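Local coordinates for uncharacterized protein (PDB 4O5J), which probably binds sialylated carbohydrates as the extracellular adhesion domain of the outer membrane adhesin SabA of Helicobacter pylori, at residues 151-154 with 155-159; 236-240 with 241-245. One frame throughout, in Å; residues are numbered along the deposited sequence.

Contact 1: residues 151-154 with 155-159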
ATOM      1  N   LYS A 151      22.404  -8.026  13.837  1.00 29.10           N
ATOM      2  CA  LYS A 151      21.791  -8.049  12.514  1.00 28.75           C
ATOM      3  C   LYS A 151      20.568  -7.124  12.397  1.00 32.01           C
ATOM      4  O   LYS A 151      20.425  -6.398  11.401  1.00 33.75           O
ATOM      5  CB  LYS A 151      21.396  -9.475  12.120  1.00 38.59           C
ATOM      6  CG  LYS A 151      22.598 -10.436  11.992  1.00 44.70           C
ATOM      7  CD  LYS A 151      22.313 -11.744  11.218  1.00 55.02           C
ATOM      8  CE  LYS A 151      21.287 -12.619  11.899  1.00 67.07           C
ATOM      9  NZ  LYS A 151      20.845 -13.700  10.945  1.00 86.47           N
ATOM     10  N   MET A 152      19.679  -7.148  13.400  1.00 33.64           N
ATOM     11  CA  MET A 152      18.489  -6.282  13.330  1.00 30.49           C
ATOM     12  C   MET A 152      18.903  -4.827  13.356  1.00 32.46           C
ATOM     13  O   MET A 152      18.465  -4.030  12.491  1.00 34.75           O
ATOM     14  CB  MET A 152      17.541  -6.543  14.506  1.00 28.39           C
ATOM     15  CG  MET A 152      16.902  -7.929  14.479  1.00 30.64           C
ATOM     16  SD  MET A 152      15.813  -8.142  15.954  1.00 33.14           S
ATOM     17  CE  MET A 152      15.220  -9.800  15.639  1.00 30.03           C
ATOM     18  N   LYS A 153      19.715  -4.482  14.347  1.00 30.95           N
ATOM     19  CA  LYS A 153      20.158  -3.072  14.521  1.00 31.01           C
ATOM     20  C   LYS A 153      20.809  -2.534  13.218  1.00 35.46           C
ATOM     21  O   LYS A 153      20.539  -1.411  12.778  1.00 34.71           O
ATOM     22  CB  LYS A 153      21.141  -2.989  15.681  1.00 28.86           C
ATOM     23  CG  LYS A 153      21.575  -1.569  15.999  1.00 27.49           C
ATOM     24  CD  LYS A 153      20.363  -0.654  16.441  1.00 22.61           C
ATOM     25  CE  LYS A 153      20.919   0.582  17.065  1.00 26.74           C
ATOM     26  NZ  LYS A 153      19.829   1.520  17.576  1.00 28.40           N
ATOM     27  N   LYS A 154      21.656  -3.347  12.581  1.00 32.80           N
ATOM     28  CA  LYS A 154      22.305  -2.927  11.355  1.00 30.72           C
ATOM     29  C   LYS A 154      21.259  -2.660  10.254  1.00 35.38           C
ATOM     30  O   LYS A 154      21.286  -1.591   9.591  1.00 36.40           O
ATOM     31  CB  LYS A 154      23.344  -4.006  10.921  1.00 28.26           C
ATOM     32  CG  LYS A 154      23.863  -3.890   9.517  1.00 38.83           C
ATOM     33  CD  LYS A 154      24.622  -2.655   9.240  1.00 51.23           C
ATOM     34  CE  LYS A 154      25.412  -2.777   7.857  1.00 65.59           C
ATOM     35  NZ  LYS A 154      25.841  -1.349   7.541  1.00 62.99           N
ATOM     36  N   LEU A 155      20.325  -3.593  10.064  1.00 33.24           N
ATOM     37  CA  LEU A 155      19.235  -3.379   9.087  1.00 35.70           C
ATOM     38  C   LEU A 155      18.445  -2.107   9.406  1.00 32.66           C
ATOM     39  O   LEU A 155      18.130  -1.318   8.478  1.00 34.27           O
ATOM     40  CB  LEU A 155      18.304  -4.568   9.030  1.00 31.24           C
ATOM     41  CG  LEU A 155      18.878  -5.818   8.362  1.00 33.81           C
ATOM     42  CD1 LEU A 155      17.992  -7.028   8.628  1.00 31.70           C
ATOM     43  CD2 LEU A 155      19.101  -5.588   6.844  1.00 38.55           C
ATOM     44  N   ALA A 156      18.156  -1.878  10.695  1.00 30.93           N
ATOM     45  CA  ALA A 156      17.388  -0.694  11.114  1.00 33.40           C
ATOM     46  C   ALA A 156      18.146   0.584  10.778  1.00 35.03           C
ATOM     47  O   ALA A 156      17.552   1.565  10.287  1.00 33.22           O
ATOM     48  CB  ALA A 156      17.043  -0.740  12.608  1.00 25.51           C
ATOM     49  N   GLU A 157      19.448   0.598  11.052  1.00 34.41           N
ATOM     50  CA  GLU A 157      20.288   1.755  10.692  1.00 31.58           C
ATOM     51  C   GLU A 157      20.354   1.963   9.208  1.00 37.68           C
ATOM     52  O   GLU A 157      20.242   3.108   8.755  1.00 43.57           O
ATOM     53  CB  GLU A 157      21.684   1.612  11.274  1.00 23.96           C
ATOM     54  CG  GLU A 157      21.674   1.781  12.789  1.00 31.11           C
ATOM     55  CD  GLU A 157      22.966   1.210  13.432  1.00 45.18           C
ATOM     56  OE1 GLU A 157      23.758   0.513  12.713  1.00 45.30           O
ATOM     57  OE2 GLU A 157      23.204   1.454  14.663  1.00 41.57           O
ATOM     58  N   ASP A 158      20.494   0.882   8.430  1.00 38.04           N
ATOM     59  CA  ASP A 158      20.532   1.015   6.963  1.00 36.86           C
ATOM     60  C   ASP A 158      19.202   1.595   6.446  1.00 41.06           C
ATOM     61  O   ASP A 158      19.170   2.460   5.560  1.00 41.77           O
ATOM     62  CB  ASP A 158      20.820  -0.331   6.284  1.00 39.40           C
ATOM     63  CG  ASP A 158      22.241  -0.810   6.534  1.00 57.27           C
ATOM     64  OD1 ASP A 158      22.545  -2.013   6.309  1.00 59.26           O
ATOM     65  OD2 ASP A 158      23.072   0.021   6.992  1.00 62.25           O
ATOM     66  N   LEU A 159      18.094   1.094   6.982  1.00 37.74           N
ATOM     67  CA  LEU A 159      16.776   1.558   6.547  1.00 37.23           C
ATOM     68  C   LEU A 159      16.615   3.036   6.926  1.00 36.51           C
ATOM     69  O   LEU A 159      16.134   3.848   6.108  1.00 40.48           O
ATOM     70  CB  LEU A 159      15.656   0.709   7.178  1.00 34.46           C
ATOM     71  CG  LEU A 159      14.244   1.053   6.765  1.00 30.61           C
ATOM     72  CD1 LEU A 159      14.094   1.011   5.239  1.00 29.54           C
ATOM     73  CD2 LEU A 159      13.284   0.079   7.468  1.00 32.55           C
TER
HETATM   74  O   HOH W   1      25.021   0.772  10.048  1.00 71.26           O

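Contact 2: residues 236-240 with 241-245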
ATOM      1  N   TYR A 236       5.056 -12.842  21.192  1.00 30.28           N
ATOM      2  CA  TYR A 236       5.879 -12.698  19.974  1.00 30.89           C
ATOM      3  C   TYR A 236       5.239 -11.651  19.072  1.00 31.34           C
ATOM      4  O   TYR A 236       4.026 -11.524  19.021  1.00 34.34           O
ATOM      5  CB  TYR A 236       6.007 -14.025  19.224  1.00 27.81           C
ATOM      6  CG  TYR A 236       6.542 -15.081  20.096  1.00 35.14           C
ATOM      7  CD1 TYR A 236       7.889 -15.089  20.443  1.00 33.59           C
ATOM      8  CD2 TYR A 236       5.709 -16.080  20.651  1.00 43.73           C
ATOM      9  CE1 TYR A 236       8.431 -16.112  21.288  1.00 40.33           C
ATOM     10  CE2 TYR A 236       6.236 -17.060  21.514  1.00 48.13           C
ATOM     11  CZ  TYR A 236       7.608 -17.049  21.798  1.00 47.20           C
ATOM     12  OH  TYR A 236       8.125 -17.959  22.663  1.00 60.34           O
ATOM     13  N   PRO A 237       6.056 -10.896  18.355  1.00 31.28           N
ATOM     14  CA  PRO A 237       5.519  -9.844  17.466  1.00 28.79           C
ATOM     15  C   PRO A 237       4.433 -10.345  16.522  1.00 33.36           C
ATOM     16  O   PRO A 237       3.531  -9.585  16.181  1.00 36.21           O
ATOM     17  CB  PRO A 237       6.767  -9.384  16.679  1.00 26.17           C
ATOM     18  CG  PRO A 237       7.870  -9.609  17.660  1.00 33.89           C
ATOM     19  CD  PRO A 237       7.535 -10.882  18.440  1.00 32.65           C
ATOM     20  N   THR A 238       4.543 -11.602  16.076  1.00 36.67           N
ATOM     21  CA  THR A 238       3.605 -12.170  15.116  1.00 33.20           C
ATOM     22  C   THR A 238       2.201 -12.353  15.770  1.00 37.08           C
ATOM     23  O   THR A 238       1.269 -12.750  15.105  1.00 39.60           O
ATOM     24  CB  THR A 238       4.059 -13.521  14.590  1.00 28.42           C
ATOM     25  OG1 THR A 238       4.545 -14.259  15.673  1.00 46.21           O
ATOM     26  CG2 THR A 238       5.252 -13.311  13.570  1.00 28.21           C
ATOM     27  N   GLN A 239       2.079 -12.047  17.053  1.00 34.40           N
ATOM     28  CA  GLN A 239       0.758 -12.079  17.724  1.00 38.54           C
ATOM     29  C   GLN A 239       0.136 -10.703  17.746  1.00 36.16           C
ATOM     30  O   GLN A 239      -0.954 -10.565  18.241  1.00 44.17           O
ATOM     31  CB  GLN A 239       0.872 -12.579  19.158  1.00 39.94           C
ATOM     32  CG  GLN A 239       1.370 -14.012  19.308  1.00 42.60           C
ATOM     33  CD  GLN A 239       0.686 -14.927  18.351  1.00 66.35           C
ATOM     34  OE1 GLN A 239      -0.429 -15.345  18.587  1.00 67.59           O
ATOM     35  NE2 GLN A 239       1.350 -15.217  17.228  1.00 83.36           N
ATOM     36  N   TYR A 240       0.817  -9.660  17.237  1.00 35.37           N
ATOM     37  CA  TYR A 240       0.231  -8.302  17.240  1.00 33.28           C
ATOM     38  C   TYR A 240      -0.086  -7.818  15.853  1.00 41.85           C
ATOM     39  O   TYR A 240       0.768  -7.918  14.928  1.00 38.96           O
ATOM     40  CB  TYR A 240       1.151  -7.342  17.938  1.00 27.75           C
ATOM     41  CG  TYR A 240       1.337  -7.664  19.409  1.00 34.62           C
ATOM     42  CD1 TYR A 240       0.462  -7.150  20.389  1.00 31.56           C
ATOM     43  CD2 TYR A 240       2.368  -8.487  19.834  1.00 28.64           C
ATOM     44  CE1 TYR A 240       0.644  -7.447  21.715  1.00 30.16           C
ATOM     45  CE2 TYR A 240       2.536  -8.812  21.160  1.00 33.93           C
ATOM     46  CZ  TYR A 240       1.682  -8.285  22.097  1.00 35.23           C
ATOM     47  OH  TYR A 240       1.869  -8.617  23.429  1.00 31.79           O
ATOM     48  N   ALA A 241      -1.308  -7.307  15.663  1.00 38.19           N
ATOM     49  CA  ALA A 241      -1.775  -6.882  14.355  1.00 37.38           C
ATOM     50  C   ALA A 241      -0.915  -5.739  13.788  1.00 39.30           C
ATOM     51  O   ALA A 241      -0.753  -5.614  12.570  1.00 41.59           O
ATOM     52  CB  ALA A 241      -3.297  -6.478  14.402  1.00 34.15           C
ATOM     53  N   VAL A 242      -0.405  -4.879  14.658  1.00 35.60           N
ATOM     54  CA  VAL A 242       0.383  -3.749  14.191  1.00 36.48           C
ATOM     55  C   VAL A 242       1.614  -4.298  13.465  1.00 38.91           C
ATOM     56  O   VAL A 242       1.956  -3.821  12.389  1.00 38.19           O
ATOM     57  CB  VAL A 242       0.792  -2.790  15.310  1.00 33.74           C
ATOM     58  CG1 VAL A 242       1.698  -3.458  16.328  1.00 30.60           C
ATOM     59  CG2 VAL A 242       1.461  -1.547  14.711  1.00 30.78           C
ATOM     60  N   PHE A 243       2.244  -5.327  14.031  1.00 36.21           N
ATOM     61  CA  PHE A 243       3.377  -5.960  13.400  1.00 33.23           C
ATOM     62  C   PHE A 243       2.979  -6.692  12.108  1.00 37.03           C
ATOM     63  O   PHE A 243       3.571  -6.444  11.032  1.00 35.33           O
ATOM     64  CB  PHE A 243       4.075  -6.909  14.326  1.00 33.92           C
ATOM     65  CG  PHE A 243       5.276  -7.618  13.667  1.00 36.67           C
ATOM     66  CD1 PHE A 243       6.501  -6.975  13.532  1.00 35.71           C
ATOM     67  CD2 PHE A 243       5.135  -8.909  13.125  1.00 32.41           C
ATOM     68  CE1 PHE A 243       7.570  -7.625  12.898  1.00 32.51           C
ATOM     69  CE2 PHE A 243       6.158  -9.541  12.524  1.00 33.27           C
ATOM     70  CZ  PHE A 243       7.394  -8.909  12.411  1.00 34.80           C
ATOM     71  N   ASN A 244       2.011  -7.594  12.188  1.00 32.56           N
ATOM     72  CA  ASN A 244       1.615  -8.364  11.047  1.00 34.12           C
ATOM     73  C   ASN A 244       1.157  -7.488   9.886  1.00 34.17           C
ATOM     74  O   ASN A 244       1.538  -7.727   8.737  1.00 40.15           O
ATOM     75  CB  ASN A 244       0.516  -9.342  11.422  1.00 34.01           C
ATOM     76  CG  ASN A 244       0.980 -10.350  12.462  1.00 42.80           C
ATOM     77  OD1 ASN A 244       2.186 -10.646  12.549  1.00 42.29           O
ATOM     78  ND2 ASN A 244       0.074 -10.834  13.277  1.00 38.03           N
ATOM     79  N   ASN A 245       0.308  -6.502  10.173  1.00 36.59           N
ATOM     80  CA  ASN A 245      -0.231  -5.680   9.121  1.00 36.02           C
ATOM     81  C   ASN A 245       0.914  -4.886   8.411  1.00 39.66           C
ATOM     82  O   ASN A 245       0.943  -4.798   7.197  1.00 31.76           O
ATOM     83  CB  ASN A 245      -1.269  -4.720   9.657  1.00 29.17           C
ATOM     84  CG  ASN A 245      -2.625  -5.396   9.839  1.00 37.94           C
ATOM     85  OD1 ASN A 245      -2.736  -6.622   9.803  1.00 39.25           O
ATOM     86  ND2 ASN A 245      -3.663  -4.580  10.029  1.00 43.26           N
TER

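Contact 1: residues 151-154 with 155-159
K154 and D158, one helical turn apart, meet in a salt bridge at the surface: K154 NZ lies 3.1 Å from D158 OD2 and approaches on the syn lone pair, the side of the other carboxylate oxygen. In the lysine, CG is anti to the backbone N (chi1 166°) and the chain then bends at chi2, which carries CD and CE across the acid, with K154 CE 3.3 Å from D158 OD1. A water extends the pair to a third residue, donating to E157 OE1 at 3.0 Å and accepting a weak bond from K154 NZ. One residue earlier the same i to i+4 spacing gives a looser result. K153 is bent in the same way, yet E157 OE2 meets K153 CE at 3.4 Å, while K153 NZ stays 4.5 Å from that oxygen and is hydrogen-bonded to a glycerol, probably from the crystallisation liquor. Both pairs ride on the alpha-helical backbone of helix 146-163, an amphipathic segment of the adhesion domain, where the N-H groups of L155, A156, E157 and D158 bond to the carbonyls four residues back. The A156 N to M152 O bond is 2.8 Å. The buried M152 and A156 pack on W98 of helix 82-101; K151, L155 and D158 reach L206, Q202 and L199 of helix 193-209 respectively.

Contact 2: residues 236-240 with 241-245
P237 lays its CB over one face of the F243 ring, 3.9 Å from the ring centroid and only 12° off the ring normal, a CH-pi contact. F243 has CG anti to its own backbone N (chi1 179°), a setting that swings the ring back beside the preceding turn; T238 CG2 adds a contact at 4.0 Å from F243 CE2, reaching the ring obliquely. N244 makes the polar link. N244 ND2 donates to T238 O at 2.9 Å along a nearly straight N-H direction, and the acceptor lies in the plane of the side-chain amide. The carbonyl is met less regularly, since the donor stands above its plane, 60° out. N244 OD1 rests 3.3 Å from T238 CA. A short 3-10 turn, 237-239, leads into the start of helix 241-268, with Y240 at the N-cap position. Two backbone bonds mark the junction: Y240 N donates to P237 O at 2.9 Å, closing the turn, and N244 N donates to Y240 O at 3.0 Å, opening the regular helical pattern. The Y240 ring points off the helix start, with P237 O at its edge; its hydroxyl is hydrogen-bonded to S233 and its ring meets W216. Farther out, F243 packs against F97 and, on helix 193-209, against M204, I207 and A208, and P237 touches I207 as well. Q315 of helix 313-320 accepts the N-H of V242 through OE1.

Overall arrangement
Contact 1 precedes contact 2 along the chain, and both belong to the SabA adhesion domain. Their centres are 19 Å apart and their nearest atoms about 8 Å, without touching. Contact 1 sits within helix 146-163, whereas contact 2 forms where the loop after strand 234-235 enters helix 241-268. Helices 82-101 and 193-209 are common neighbours: each contact packs side chains on both. The two are local features of a largely helical domain, side-chain pairing along an established helix in one case and a structured helix start in the other, and both rest on the same two helices.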